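Local coordinates for protein xylulokinase (Brucella ovis, PDB 5VM1) that probably catalyses the ATP-dependent phosphorylation of D-xylulose to D-xylulose 5-phosphate, as a member of the FGGY carbohydrate kinase family, at residues A305-W310 with V336-Y341; E309-I314 with Q320-E325; G356-L361 with T371-E376; I382-L387 with R479-Y484. All coordinates share one frame; numbering follows the deposited sequence.

In the fold
The four contacts lie in the C-terminal, actin-like half of the FGGY kinase fold. From the N terminus, helix 305-315 comes first. Both interaction 1 and interaction 2 start from it and share Glu309 and Trp310. Interaction 2 closes the short turn to helix 319-326, within the longer loop that interaction 1 closes onto strand 337-339. That strand pairs antiparallel with strand 357-359. Interaction 3 then closes a short loop from strand 357-359 onto helix 367-390. Interaction 4 starts further along the same helix, with 91 residues between its two segments, the second on helix 470-488. Tyr480 also packs on Leu339 and Pro340, which joins interactions 1 and 4.

Interaction 1 of 4, residues A305-W310 with V336-Y341; sequences ASALEW and VTFLPY
Ala307 places its methyl group at the edge of the Phe338 ring, close to the ring plane. Its CB lies 3.9 Å from Phe338 CE2. The same methyl also packs on the ring of Pro340, with Ala307 CB 4.2 Å from Pro340 CB. One small side chain thus touches both Phe338 of the strand and Pro340. One turn further on, Trp310 reaches the same phenylalanine ring at CE1. Its six-membered ring gives the touching atom, with Trp310 CZ3 4.2 Å from Phe338 CE1, and the two rings meet at a slant. Phe338 CG is anti to the backbone N (chi1 178°), which carries the ring off the strand toward the helix, where Ala307 and Trp310 both reach it. Phe338 also touches Val374 of helix 367-390 and meets the ring of Phe358 on the paired strand. The contact therefore fastens helix 305-315 to the small two-stranded sheet in the C-terminal FGGY domain, away from the predicted active site. No hydrogen bond crosses between the segments. The contact therefore has no directional bond to fix it and rests on van der Waals packing of largely buried apolar groups.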
loop_
_atom_site.group_PDB
_atom_site.type_symbol
_atom_site.label_atom_id
_atom_site.label_comp_id
_atom_site.label_asym_id
_atom_site.label_seq_id
_atom_site.Cartn_x
_atom_site.Cartn_y
_atom_site.Cartn_z
ATOM N N ALA A 305 10.173 -6.932 -7.265
ATOM C CA ALA A 305 11.566 -6.972 -6.841
ATOM C C ALA A 305 11.941 -8.332 -6.276
ATOM O O ALA A 305 13.085 -8.774 -6.421
ATOM C CB ALA A 305 11.819 -5.874 -5.803
ATOM N N SER A 306 10.985 -9.033 -5.676
ATOM C CA SER A 306 11.300 -10.345 -5.132
ATOM C C SER A 306 11.549 -11.366 -6.229
ATOM O O SER A 306 12.236 -12.365 -5.990
ATOM C CB SER A 306 10.171 -10.814 -4.220
ATOM O OG SER A 306 9.040 -11.184 -4.978
ATOM N N ALA A 307 11.022 -11.126 -7.433
ATOM C CA ALA A 307 11.380 -11.966 -8.567
ATOM C C ALA A 307 12.854 -11.813 -8.910
ATOM O O ALA A 307 13.525 -12.811 -9.180
ATOM C CB ALA A 307 10.513 -11.635 -9.776
ATOM N N LEU A 308 13.392 -10.585 -8.857
ATOM C CA LEU A 308 14.825 -10.410 -9.092
ATOM C C LEU A 308 15.656 -10.935 -7.927
ATOM O O LEU A 308 16.687 -11.565 -8.143
ATOM C CB LEU A 308 15.158 -8.949 -9.356
ATOM C CG LEU A 308 16.638 -8.701 -9.664
ATOM C CD1 LEU A 308 17.106 -9.423 -10.933
ATOM C CD2 LEU A 308 16.890 -7.195 -9.731
ATOM N N GLU A 309 15.217 -10.707 -6.688
ATOM C CA GLU A 309 15.878 -11.331 -5.545
ATOM C C GLU A 309 15.918 -12.842 -5.716
ATOM O O GLU A 309 16.956 -13.473 -5.493
ATOM C CB GLU A 309 15.167 -10.957 -4.235
ATOM C CG GLU A 309 15.799 -9.828 -3.448
ATOM C CD GLU A 309 14.751 -8.907 -2.796
ATOM O OE1 GLU A 309 13.776 -9.435 -2.199
ATOM O OE2 GLU A 309 14.901 -7.659 -2.896
ATOM N N TRP A 310 14.793 -13.445 -6.116
ATOM C CA TRP A 310 14.783 -14.890 -6.294
ATOM C C TRP A 310 15.864 -15.329 -7.278
ATOM O O TRP A 310 16.677 -16.212 -6.968
ATOM C CB TRP A 310 13.416 -15.384 -6.769
ATOM C CG TRP A 310 13.511 -16.858 -7.148
ATOM C CD1 TRP A 310 13.512 -17.921 -6.292
ATOM C CD2 TRP A 310 13.649 -17.406 -8.469
ATOM N NE1 TRP A 310 13.652 -19.098 -6.994
ATOM C CE2 TRP A 310 13.737 -18.815 -8.328
ATOM C CE3 TRP A 310 13.704 -16.848 -9.755
ATOM C CZ2 TRP A 310 13.875 -19.684 -9.429
ATOM C CZ3 TRP A 310 13.835 -17.708 -10.852
ATOM C CH2 TRP A 310 13.920 -19.117 -10.678
ATOM N N VAL A 336 14.251 -15.364 -24.600
ATOM C CA VAL A 336 13.903 -15.719 -23.226
ATOM C C VAL A 336 12.761 -14.841 -22.717
ATOM O O VAL A 336 12.778 -13.612 -22.861
ATOM C CB VAL A 336 15.115 -15.605 -22.299
ATOM C CG1 VAL A 336 14.669 -15.984 -20.921
ATOM C CG2 VAL A 336 16.246 -16.500 -22.754
ATOM N N THR A 337 11.759 -15.479 -22.128
ATOM C CA THR A 337 10.617 -14.828 -21.507
ATOM C C THR A 337 10.526 -15.294 -20.058
ATOM O O THR A 337 10.725 -16.476 -19.763
ATOM C CB THR A 337 9.309 -15.158 -22.282
ATOM O OG1 THR A 337 9.318 -14.524 -23.582
ATOM C CG2 THR A 337 8.067 -14.737 -21.501
ATOM N N PHE A 338 10.239 -14.375 -19.145
ATOM C CA PHE A 338 10.095 -14.721 -17.731
ATOM C C PHE A 338 8.675 -14.384 -17.275
ATOM O O PHE A 338 8.206 -13.254 -17.462
ATOM C CB PHE A 338 11.130 -13.987 -16.877
ATOM C CG PHE A 338 11.020 -14.257 -15.410
ATOM C CD1 PHE A 338 11.397 -15.471 -14.879
ATOM C CD2 PHE A 338 10.552 -13.292 -14.557
ATOM C CE1 PHE A 338 11.302 -15.722 -13.517
ATOM C CE2 PHE A 338 10.456 -13.532 -13.199
ATOM C CZ PHE A 338 10.834 -14.745 -12.681
ATOM N N LEU A 339 7.963 -15.385 -16.766
ATOM C CA LEU A 339 6.706 -15.135 -16.070
ATOM C C LEU A 339 6.973 -15.007 -14.572
ATOM O O LEU A 339 7.431 -15.978 -13.958
ATOM C CB LEU A 339 5.716 -16.255 -16.321
ATOM C CG LEU A 339 5.036 -16.448 -17.661
ATOM C CD1 LEU A 339 3.840 -17.332 -17.375
ATOM C CD2 LEU A 339 4.595 -15.161 -18.293
ATOM N N PRO A 340 6.704 -13.847 -13.939
ATOM C CA PRO A 340 7.123 -13.651 -12.538
ATOM C C PRO A 340 6.158 -14.201 -11.492
ATOM O O PRO A 340 6.039 -13.631 -10.404
ATOM C CB PRO A 340 7.235 -12.126 -12.424
ATOM C CG PRO A 340 6.255 -11.608 -13.406
ATOM C CD PRO A 340 6.169 -12.607 -14.536
ATOM N N TYR A 341 5.450 -15.283 -11.802
ATOM C CA TYR A 341 4.372 -15.785 -10.949
ATOM C C TYR A 341 4.882 -16.751 -9.885
ATOM O O TYR A 341 4.252 -17.798 -9.648
ATOM C CB TYR A 341 3.296 -16.446 -11.807
ATOM C CG TYR A 341 2.766 -15.584 -12.944
ATOM C CD1 TYR A 341 2.658 -14.191 -12.805
ATOM C CD2 TYR A 341 2.377 -16.159 -14.169
ATOM C CE1 TYR A 341 2.184 -13.390 -13.852
ATOM C CE2 TYR A 341 1.873 -15.373 -15.219
ATOM C CZ TYR A 341 1.784 -13.987 -15.051
ATOM O OH TYR A 341 1.289 -13.185 -16.065
#

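Interaction 2 of 4, residues E309-I314 with Q320-E325; sequences EWYSKI and QSLDRE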
loop_
_atom_site.group_PDB
_atom_site.type_symbol
_atom_site.label_atom_id
_atom_site.label_comp_id
_atom_site.label_asym_id
_atom_site.label_seq_id
_atom_site.Cartn_x
_atom_site.Cartn_y
_atom_site.Cartn_z
ATOM N N GLU A 309 15.217 -10.707 -6.688
ATOM C CA GLU A 309 15.878 -11.331 -5.545
ATOM C C GLU A 309 15.918 -12.842 -5.716
ATOM O O GLU A 309 16.956 -13.473 -5.493
ATOM C CB GLU A 309 15.167 -10.957 -4.235
ATOM C CG GLU A 309 15.799 -9.828 -3.448
ATOM C CD GLU A 309 14.751 -8.907 -2.796
ATOM O OE1 GLU A 309 13.776 -9.435 -2.199
ATOM O OE2 GLU A 309 14.901 -7.659 -2.896
ATOM N N TRP A 310 14.793 -13.445 -6.116
ATOM C CA TRP A 310 14.783 -14.890 -6.294
ATOM C C TRP A 310 15.864 -15.329 -7.278
ATOM O O TRP A 310 16.677 -16.212 -6.968
ATOM C CB TRP A 310 13.416 -15.384 -6.769
ATOM C CG TRP A 310 13.511 -16.858 -7.148
ATOM C CD1 TRP A 310 13.512 -17.921 -6.292
ATOM C CD2 TRP A 310 13.649 -17.406 -8.469
ATOM N NE1 TRP A 310 13.652 -19.098 -6.994
ATOM C CE2 TRP A 310 13.737 -18.815 -8.328
ATOM C CE3 TRP A 310 13.704 -16.848 -9.755
ATOM C CZ2 TRP A 310 13.875 -19.684 -9.429
ATOM C CZ3 TRP A 310 13.835 -17.708 -10.852
ATOM C CH2 TRP A 310 13.920 -19.117 -10.678
ATOM N N TYR A 311 15.925 -14.683 -8.455
ATOM C CA TYR A 311 16.901 -15.073 -9.467
ATOM C C TYR A 311 18.335 -14.864 -8.984
ATOM O O TYR A 311 19.229 -15.673 -9.292
ATOM C CB TYR A 311 16.636 -14.317 -10.761
ATOM C CG TYR A 311 17.649 -14.584 -11.849
ATOM C CD1 TYR A 311 17.781 -15.848 -12.421
ATOM C CD2 TYR A 311 18.448 -13.561 -12.335
ATOM C CE1 TYR A 311 18.719 -16.076 -13.428
ATOM C CE2 TYR A 311 19.375 -13.778 -13.315
ATOM C CZ TYR A 311 19.516 -15.024 -13.863
ATOM O OH TYR A 311 20.462 -15.193 -14.850
ATOM N N SER A 312 18.577 -13.791 -8.221
ATOM C CA SER A 312 19.927 -13.534 -7.732
ATOM C C SER A 312 20.378 -14.614 -6.756
ATOM O O SER A 312 21.529 -15.071 -6.826
ATOM C CB SER A 312 20.021 -12.151 -7.094
ATOM O OG SER A 312 19.179 -12.065 -5.982
ATOM N N LYS A 313 19.482 -15.085 -5.879
ATOM C CA LYS A 313 19.879 -16.175 -4.989
ATOM C C LYS A 313 20.220 -17.432 -5.788
ATOM O O LYS A 313 21.168 -18.155 -5.435
ATOM C CB LYS A 313 18.782 -16.469 -3.958
ATOM C CG LYS A 313 18.399 -15.268 -3.067
ATOM C CD LYS A 313 17.201 -15.578 -2.141
ATOM C CE LYS A 313 17.302 -14.890 -0.761
ATOM N NZ LYS A 313 16.623 -13.555 -0.643
ATOM N N ILE A 314 19.516 -17.670 -6.902
ATOM C CA ILE A 314 19.861 -18.804 -7.759
ATOM C C ILE A 314 21.273 -18.639 -8.300
ATOM O O ILE A 314 22.161 -19.450 -8.020
ATOM C CB ILE A 314 18.848 -18.948 -8.909
ATOM C CG1 ILE A 314 17.442 -19.325 -8.389
ATOM C CG2 ILE A 314 19.394 -19.904 -9.985
ATOM C CD1 ILE A 314 17.371 -20.647 -7.653
ATOM N N GLN A 320 22.002 -5.691 -7.340
ATOM C CA GLN A 320 22.787 -4.557 -7.810
ATOM C C GLN A 320 23.891 -5.013 -8.764
ATOM O O GLN A 320 24.212 -4.296 -9.719
ATOM C CB GLN A 320 23.321 -3.761 -6.626
ATOM C CG GLN A 320 22.204 -3.158 -5.760
ATOM C CD GLN A 320 21.485 -4.196 -4.867
ATOM O OE1 GLN A 320 22.096 -5.149 -4.389
ATOM N NE2 GLN A 320 20.185 -4.008 -4.655
ATOM N N SER A 321 24.478 -6.199 -8.535
ATOM C CA SER A 321 25.469 -6.719 -9.478
ATOM C C SER A 321 24.810 -7.174 -10.771
ATOM O O SER A 321 25.332 -6.918 -11.860
ATOM C CB SER A 321 26.268 -7.880 -8.873
ATOM O OG SER A 321 26.659 -7.623 -7.537
ATOM N N LEU A 322 23.663 -7.849 -10.679
ATOM C CA LEU A 322 22.960 -8.233 -11.897
ATOM C C LEU A 322 22.550 -6.991 -12.691
ATOM O O LEU A 322 22.802 -6.916 -13.899
ATOM C CB LEU A 322 21.745 -9.102 -11.541
ATOM C CG LEU A 322 22.116 -10.462 -10.925
ATOM C CD1 LEU A 322 20.898 -11.325 -10.613
ATOM C CD2 LEU A 322 23.102 -11.229 -11.813
ATOM N N ASP A 323 22.026 -5.964 -12.004
ATOM C CA ASP A 323 21.692 -4.703 -12.659
ATOM C C ASP A 323 22.952 -4.026 -13.214
ATOM O O ASP A 323 22.950 -3.519 -14.346
ATOM C CB ASP A 323 20.961 -3.787 -11.669
ATOM C CG ASP A 323 20.620 -2.419 -12.262
ATOM O OD1 ASP A 323 19.707 -2.362 -13.109
ATOM O OD2 ASP A 323 21.257 -1.402 -11.889
ATOM N N ARG A 324 24.051 -4.046 -12.451
ATOM C CA ARG A 324 25.307 -3.501 -12.961
ATOM C C ARG A 324 25.829 -4.302 -14.158
ATOM O O ARG A 324 26.388 -3.726 -15.095
ATOM C CB ARG A 324 26.351 -3.442 -11.849
ATOM C CG ARG A 324 27.448 -2.427 -12.100
ATOM C CD ARG A 324 28.626 -2.610 -11.127
ATOM N NE ARG A 324 28.894 -4.020 -10.876
ATOM C CZ ARG A 324 29.717 -4.773 -11.602
ATOM N NH1 ARG A 324 30.378 -4.253 -12.631
ATOM N NH2 ARG A 324 29.876 -6.052 -11.296
ATOM N N GLU A 325 25.643 -5.627 -14.164
ATOM C CA GLU A 325 26.124 -6.433 -15.289
ATOM C C GLU A 325 25.302 -6.180 -16.547
ATOM O O GLU A 325 25.857 -6.104 -17.644
ATOM C CB GLU A 325 26.113 -7.919 -14.923
ATOM C CG GLU A 325 26.552 -8.878 -16.048
ATOM C CD GLU A 325 26.493 -10.346 -15.622
ATOM O OE1 GLU A 325 25.561 -10.722 -14.877
ATOM O OE2 GLU A 325 27.404 -11.119 -15.990
#
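Leu322 and the pair Tyr311 and Ser312 join two consecutive helices of the C-terminal FGGY domain, 305-315 and 319-326, which are linked by a short turn and steeply inclined to each other. Leu322 has the most surface buried by the contact. One of its methyl groups, CD1, does the touching on both partners. Leu322 CD1 lies 3.7 Å from Tyr311 CD2 and also 3.7 Å from Ser312 CB. A single methyl thus serves two neighbouring side chains. It approaches the tyrosine ring obliquely. Leu322 CG is anti to the carbonyl carbon (chi1 -66°), and from there the chain extends across to helix 305-315. The Tyr311 hydroxyl is hydrogen-bonded to the Arg367 carbonyl oxygen, which helps fix the ring. The ring also touches Leu370 and Thr371, so helix 367-390 borders the helix pair. Leu322 packs on Arg367 and Thr371 as well. Ser312 meets the leucine with its CB, while its hydroxyl turns back to its own helix. The OG lies between the backbone N and the carbonyl carbon (chi1 62°), where it can reach the preceding turn. Ser312 OG donates to Glu309 O at 2.7 Å. That oxygen also accepts from Lys313 N at 3.0 Å, and the serine hydroxyl approaches it 28° out of the carbonyl plane.

Interaction 3 of 4, residues G356-L361 with T371-E376; sequences GSFCGL and TQAVLE
Strand 357-359 and helix 367-390 come closest in backbone at Phe358 and Ala373, whose CA atoms are 8.2 Å apart. Side chains bridge this distance, and Phe358 does most of the work. Its ring reaches the helix with CZ and CE1. The closest approach is Phe358 CZ to Val374 CG2 at 3.7 Å, and Phe358 CE1 lies 4.0 Å from the same methyl. The valine meets the ring obliquely. With CG2 anti to its carbonyl carbon, Val374 holds this branch, and not CG1, against the phenylalanine. Ala373 makes a looser contact at the ring edge, near the ring plane, where its CB is 4.5 Å from Phe358 CE1. Farther round the helix, Gln372 NE2 donates to Glu376 OE2 at 2.7 Å. The acceptor lies in the amide plane of Gln372, and the bond is nearly straight at 166°. This link joins successive turns of the helix. The contact packs the two-stranded antiparallel sheet of the C-terminal FGGY domain on helix 367-390. Phe358 also touches Trp310 of helix 305-315. Behind the helix, Thr371 and Leu375 pack on helix 319-326. On the strand side, Ser357 and Cys359 touch helix 470-488, so the sheet runs between that helix and helix 367-390.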
loop_
_atom_site.group_PDB
_atom_site.type_symbol
_atom_site.label_atom_id
_atom_site.label_comp_id
_atom_site.label_asym_id
_atom_site.label_seq_id
_atom_site.Cartn_x
_atom_site.Cartn_y
_atom_site.Cartn_z
ATOM N N GLY A 356 6.022 -19.503 -11.764
ATOM C CA GLY A 356 6.963 -18.800 -12.598
ATOM C C GLY A 356 7.543 -19.691 -13.672
ATOM O O GLY A 356 7.506 -20.920 -13.581
ATOM N N SER A 357 8.129 -19.046 -14.676
ATOM C CA SER A 357 8.628 -19.753 -15.846
ATOM C C SER A 357 9.658 -18.921 -16.590
ATOM O O SER A 357 9.468 -17.718 -16.785
ATOM C CB SER A 357 7.483 -20.081 -16.804
ATOM O OG SER A 357 7.982 -20.659 -17.991
ATOM N N PHE A 358 10.706 -19.593 -17.056
ATOM C CA PHE A 358 11.565 -19.110 -18.127
ATOM C C PHE A 358 11.205 -19.903 -19.372
ATOM O O PHE A 358 11.051 -21.123 -19.304
ATOM C CB PHE A 358 13.051 -19.340 -17.832
ATOM C CG PHE A 358 13.661 -18.328 -16.928
ATOM C CD1 PHE A 358 13.906 -17.043 -17.379
ATOM C CD2 PHE A 358 14.052 -18.674 -15.635
ATOM C CE1 PHE A 358 14.493 -16.077 -16.534
ATOM C CE2 PHE A 358 14.649 -17.730 -14.792
ATOM C CZ PHE A 358 14.861 -16.423 -15.253
ATOM N N CYS A 359 11.075 -19.219 -20.505
ATOM C CA CYS A 359 10.833 -19.876 -21.787
ATOM C C CYS A 359 11.794 -19.293 -22.807
ATOM O O CYS A 359 12.434 -18.267 -22.575
ATOM C CB CYS A 359 9.384 -19.738 -22.300
ATOM S SG CYS A 359 8.215 -20.816 -21.434
ATOM N N GLY A 360 11.941 -20.004 -23.913
ATOM C CA GLY A 360 12.857 -19.554 -24.932
ATOM C C GLY A 360 14.313 -19.747 -24.616
ATOM O O GLY A 360 15.150 -19.065 -25.205
ATOM N N LEU A 361 14.645 -20.660 -23.707
ATOM C CA LEU A 361 16.036 -20.843 -23.335
ATOM C C LEU A 361 16.831 -21.435 -24.489
ATOM O O LEU A 361 16.400 -22.376 -25.156
ATOM C CB LEU A 361 16.170 -21.725 -22.092
ATOM C CG LEU A 361 15.474 -21.275 -20.814
ATOM C CD1 LEU A 361 15.580 -22.379 -19.768
ATOM C CD2 LEU A 361 16.004 -19.923 -20.292
ATOM N N THR A 371 18.658 -12.311 -16.480
ATOM C CA THR A 371 18.382 -11.065 -15.765
ATOM C C THR A 371 17.490 -10.136 -16.590
ATOM O O THR A 371 16.454 -9.663 -16.103
ATOM C CB THR A 371 19.693 -10.360 -15.405
ATOM O OG1 THR A 371 20.424 -11.154 -14.476
ATOM C CG2 THR A 371 19.449 -8.960 -14.808
ATOM N N GLN A 372 17.868 -9.892 -17.857
ATOM C CA GLN A 372 17.066 -9.054 -18.749
ATOM C C GLN A 372 15.631 -9.562 -18.875
ATOM O O GLN A 372 14.679 -8.778 -18.796
ATOM C CB GLN A 372 17.723 -8.999 -20.113
ATOM C CG GLN A 372 17.123 -8.047 -21.087
ATOM C CD GLN A 372 17.784 -8.210 -22.442
ATOM O OE1 GLN A 372 19.013 -8.277 -22.543
ATOM N NE2 GLN A 372 16.975 -8.326 -23.483
ATOM N N ALA A 373 15.453 -10.871 -19.035
ATOM C CA ALA A 373 14.105 -11.407 -19.191
ATOM C C ALA A 373 13.294 -11.262 -17.903
ATOM O O ALA A 373 12.061 -11.171 -17.958
ATOM C CB ALA A 373 14.175 -12.866 -19.639
ATOM N N VAL A 374 13.958 -11.280 -16.742
ATOM C CA VAL A 374 13.253 -11.061 -15.481
ATOM C C VAL A 374 12.721 -9.635 -15.413
ATOM O O VAL A 374 11.571 -9.411 -15.029
ATOM C CB VAL A 374 14.160 -11.372 -14.267
ATOM C CG1 VAL A 374 13.471 -10.941 -12.938
ATOM C CG2 VAL A 374 14.563 -12.848 -14.238
ATOM N N LEU A 375 13.544 -8.652 -15.788
ATOM C CA LEU A 375 13.080 -7.269 -15.777
ATOM C C LEU A 375 12.013 -7.048 -16.839
ATOM O O LEU A 375 10.987 -6.406 -16.564
ATOM C CB LEU A 375 14.251 -6.297 -15.965
ATOM C CG LEU A 375 15.460 -6.355 -15.010
ATOM C CD1 LEU A 375 16.349 -5.125 -15.136
ATOM C CD2 LEU A 375 15.042 -6.578 -13.555
ATOM N N GLU A 376 12.218 -7.595 -18.048
ATOM C CA GLU A 376 11.194 -7.486 -19.090
ATOM C C GLU A 376 9.869 -8.081 -18.635
ATOM O O GLU A 376 8.807 -7.469 -18.822
ATOM C CB GLU A 376 11.658 -8.188 -20.356
ATOM C CG GLU A 376 12.654 -7.443 -21.189
ATOM C CD GLU A 376 13.425 -8.381 -22.120
ATOM O OE1 GLU A 376 13.109 -9.595 -22.133
ATOM O OE2 GLU A 376 14.345 -7.894 -22.820
#

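Interaction 4 of 4, residues I382-L387 with R479-Y484; sequences IRDNLL and RYHALY
Asp384 points its carboxylate at two successive aromatic side chains, Tyr480 and His481, and meets each with a different oxygen. OD2 comes to the edge of the tyrosine ring, in its plane, with Asp384 OD2 3.5 Å from Tyr480 CE1. The carboxylate and ring planes are 51° apart. OD1 is nearer the histidine, at 3.9 Å from His481 CD2, and there the planes are 65° apart. In Tyr480 (chi1 169°), as in His481, CG is anti to the backbone N, which sends both rings out from helix 470-488 toward Asp384. The contact joins two long helices of the C-terminal FGGY domain, 367-390 and 470-488, far apart in sequence. No direct hydrogen bond crosses between the two segments. A water bridges them instead: it donates to Asp384 OD2 at 2.9 Å and is hydrogen-bonded to Tyr480 OH, at a distance (2.5 Å) too short to be taken as exact. It also lies in the plane of the ring. Asp384 OD1 is hydrogen-bonded to Tyr477 OH, from the same helix as Tyr480.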
loop_
_atom_site.group_PDB
_atom_site.type_symbol
_atom_site.label_atom_id
_atom_site.label_comp_id
_atom_site.label_asym_id
_atom_site.label_seq_id
_atom_site.Cartn_x
_atom_site.Cartn_y
_atom_site.Cartn_z
ATOM N N ILE A 382 3.414 -5.387 -15.274
ATOM C CA ILE A 382 2.911 -4.027 -15.085
ATOM C C ILE A 382 2.023 -3.616 -16.261
ATOM O O ILE A 382 0.972 -3.004 -16.075
ATOM C CB ILE A 382 4.081 -3.041 -14.897
ATOM C CG1 ILE A 382 4.865 -3.365 -13.627
ATOM C CG2 ILE A 382 3.562 -1.607 -14.812
ATOM C CD1 ILE A 382 6.131 -2.617 -13.522
ATOM N N ARG A 383 2.411 -3.961 -17.483
ATOM C CA ARG A 383 1.566 -3.636 -18.630
ATOM C C ARG A 383 0.248 -4.406 -18.580
ATOM O O ARG A 383 -0.794 -3.894 -19.006
ATOM C CB ARG A 383 2.354 -3.854 -19.933
ATOM C CG ARG A 383 1.701 -4.620 -21.004
ATOM C CD ARG A 383 1.413 -3.791 -22.208
ATOM N NE ARG A 383 2.460 -3.743 -23.237
ATOM C CZ ARG A 383 2.186 -3.702 -24.547
ATOM N NH1 ARG A 383 3.159 -3.633 -25.454
ATOM N NH2 ARG A 383 0.917 -3.758 -24.955
ATOM N N ASP A 384 0.273 -5.644 -18.085
ATOM C CA ASP A 384 -0.982 -6.332 -17.810
ATOM C C ASP A 384 -1.815 -5.574 -16.775
ATOM O O ASP A 384 -3.049 -5.505 -16.880
ATOM C CB ASP A 384 -0.731 -7.778 -17.366
ATOM C CG ASP A 384 -0.699 -8.741 -18.530
ATOM O OD1 ASP A 384 -1.187 -8.358 -19.626
ATOM O OD2 ASP A 384 -0.257 -9.902 -18.345
ATOM N N ASN A 385 -1.161 -4.998 -15.770
ATOM C CA ASN A 385 -1.901 -4.238 -14.772
ATOM C C ASN A 385 -2.507 -2.968 -15.367
ATOM O O ASN A 385 -3.676 -2.653 -15.108
ATOM C CB ASN A 385 -0.998 -3.932 -13.584
ATOM C CG ASN A 385 -0.994 -5.061 -12.593
ATOM O OD1 ASN A 385 -1.465 -4.937 -11.454
ATOM N ND2 ASN A 385 -0.523 -6.213 -13.055
ATOM N N LEU A 386 -1.730 -2.233 -16.174
ATOM C CA LEU A 386 -2.243 -1.017 -16.798
ATOM C C LEU A 386 -3.448 -1.321 -17.679
ATOM O O LEU A 386 -4.406 -0.537 -17.726
ATOM C CB LEU A 386 -1.134 -0.314 -17.587
ATOM C CG LEU A 386 -1.483 0.957 -18.382
ATOM C CD1 LEU A 386 -0.314 1.934 -18.411
ATOM C CD2 LEU A 386 -1.907 0.658 -19.795
ATOM N N LEU A 387 -3.416 -2.454 -18.386
ATOM C CA LEU A 387 -4.553 -2.845 -19.219
ATOM C C LEU A 387 -5.802 -3.103 -18.371
ATOM O O LEU A 387 -6.921 -2.772 -18.790
ATOM C CB LEU A 387 -4.194 -4.065 -20.076
ATOM C CG LEU A 387 -3.246 -3.928 -21.291
ATOM C CD1 LEU A 387 -3.152 -5.223 -22.090
ATOM C CD2 LEU A 387 -3.559 -2.769 -22.217
ATOM N N ARG A 479 4.245 -12.497 -26.662
ATOM C CA ARG A 479 4.769 -13.791 -26.232
ATOM C C ARG A 479 4.472 -14.034 -24.756
ATOM O O ARG A 479 3.906 -15.066 -24.382
ATOM C CB ARG A 479 6.280 -13.830 -26.476
ATOM C CG ARG A 479 6.812 -14.928 -27.403
ATOM C CD ARG A 479 7.877 -14.345 -28.345
ATOM N NE ARG A 479 8.968 -13.723 -27.592
ATOM C CZ ARG A 479 9.725 -12.723 -28.043
ATOM N NH1 ARG A 479 9.505 -12.211 -29.262
ATOM N NH2 ARG A 479 10.699 -12.223 -27.265
ATOM N N TYR A 480 4.769 -13.047 -23.913
ATOM C CA TYR A 480 4.512 -13.166 -22.483
ATOM C C TYR A 480 3.031 -13.397 -22.212
ATOM O O TYR A 480 2.658 -14.192 -21.339
ATOM C CB TYR A 480 5.019 -11.893 -21.795
ATOM C CG TYR A 480 4.636 -11.680 -20.346
ATOM C CD1 TYR A 480 3.378 -11.174 -19.997
ATOM C CD2 TYR A 480 5.550 -11.920 -19.335
ATOM C CE1 TYR A 480 3.033 -10.959 -18.683
ATOM C CE2 TYR A 480 5.214 -11.714 -18.013
ATOM C CZ TYR A 480 3.954 -11.224 -17.690
ATOM O OH TYR A 480 3.629 -10.995 -16.370
ATOM N N HIS A 481 2.174 -12.695 -22.948
ATOM C CA HIS A 481 0.736 -12.792 -22.737
ATOM C C HIS A 481 0.189 -14.156 -23.164
ATOM O O HIS A 481 -0.712 -14.696 -22.511
ATOM C CB HIS A 481 0.044 -11.655 -23.479
ATOM C CG HIS A 481 -1.405 -11.512 -23.141
ATOM N ND1 HIS A 481 -2.391 -11.429 -24.099
ATOM C CD2 HIS A 481 -2.030 -11.417 -21.943
ATOM C CE1 HIS A 481 -3.563 -11.300 -23.506
ATOM N NE2 HIS A 481 -3.372 -11.295 -22.199
ATOM N N ALA A 482 0.688 -14.710 -24.286
ATOM C CA ALA A 482 0.243 -16.018 -24.780
ATOM C C ALA A 482 0.702 -17.171 -23.891
ATOM O O ALA A 482 0.093 -18.242 -23.923
ATOM C CB ALA A 482 0.726 -16.248 -26.207
ATOM N N LEU A 483 1.775 -16.988 -23.124
ATOM C CA LEU A 483 2.243 -18.049 -22.245
ATOM C C LEU A 483 1.255 -18.343 -21.125
ATOM O O LEU A 483 1.180 -19.492 -20.669
ATOM C CB LEU A 483 3.609 -17.691 -21.674
ATOM C CG LEU A 483 4.694 -18.382 -22.498
ATOM C CD1 LEU A 483 6.088 -17.862 -22.190
ATOM C CD2 LEU A 483 4.615 -19.875 -22.275
ATOM N N TYR A 484 0.522 -17.330 -20.627
ATOM C CA TYR A 484 -0.331 -17.603 -19.468
ATOM C C TYR A 484 -1.460 -18.580 -19.771
ATOM O O TYR A 484 -1.619 -19.545 -19.011
ATOM C CB TYR A 484 -0.892 -16.318 -18.863
ATOM C CG TYR A 484 -1.935 -16.642 -17.804
ATOM C CD1 TYR A 484 -1.556 -17.106 -16.555
ATOM C CD2 TYR A 484 -3.300 -16.518 -18.062
ATOM C CE1 TYR A 484 -2.500 -17.424 -15.583
ATOM C CE2 TYR A 484 -4.253 -16.844 -17.095
ATOM C CZ TYR A 484 -3.844 -17.293 -15.855
ATOM O OH TYR A 484 -4.762 -17.626 -14.883
HETATM O O HOH W 1 1.161 -10.723 -15.981
#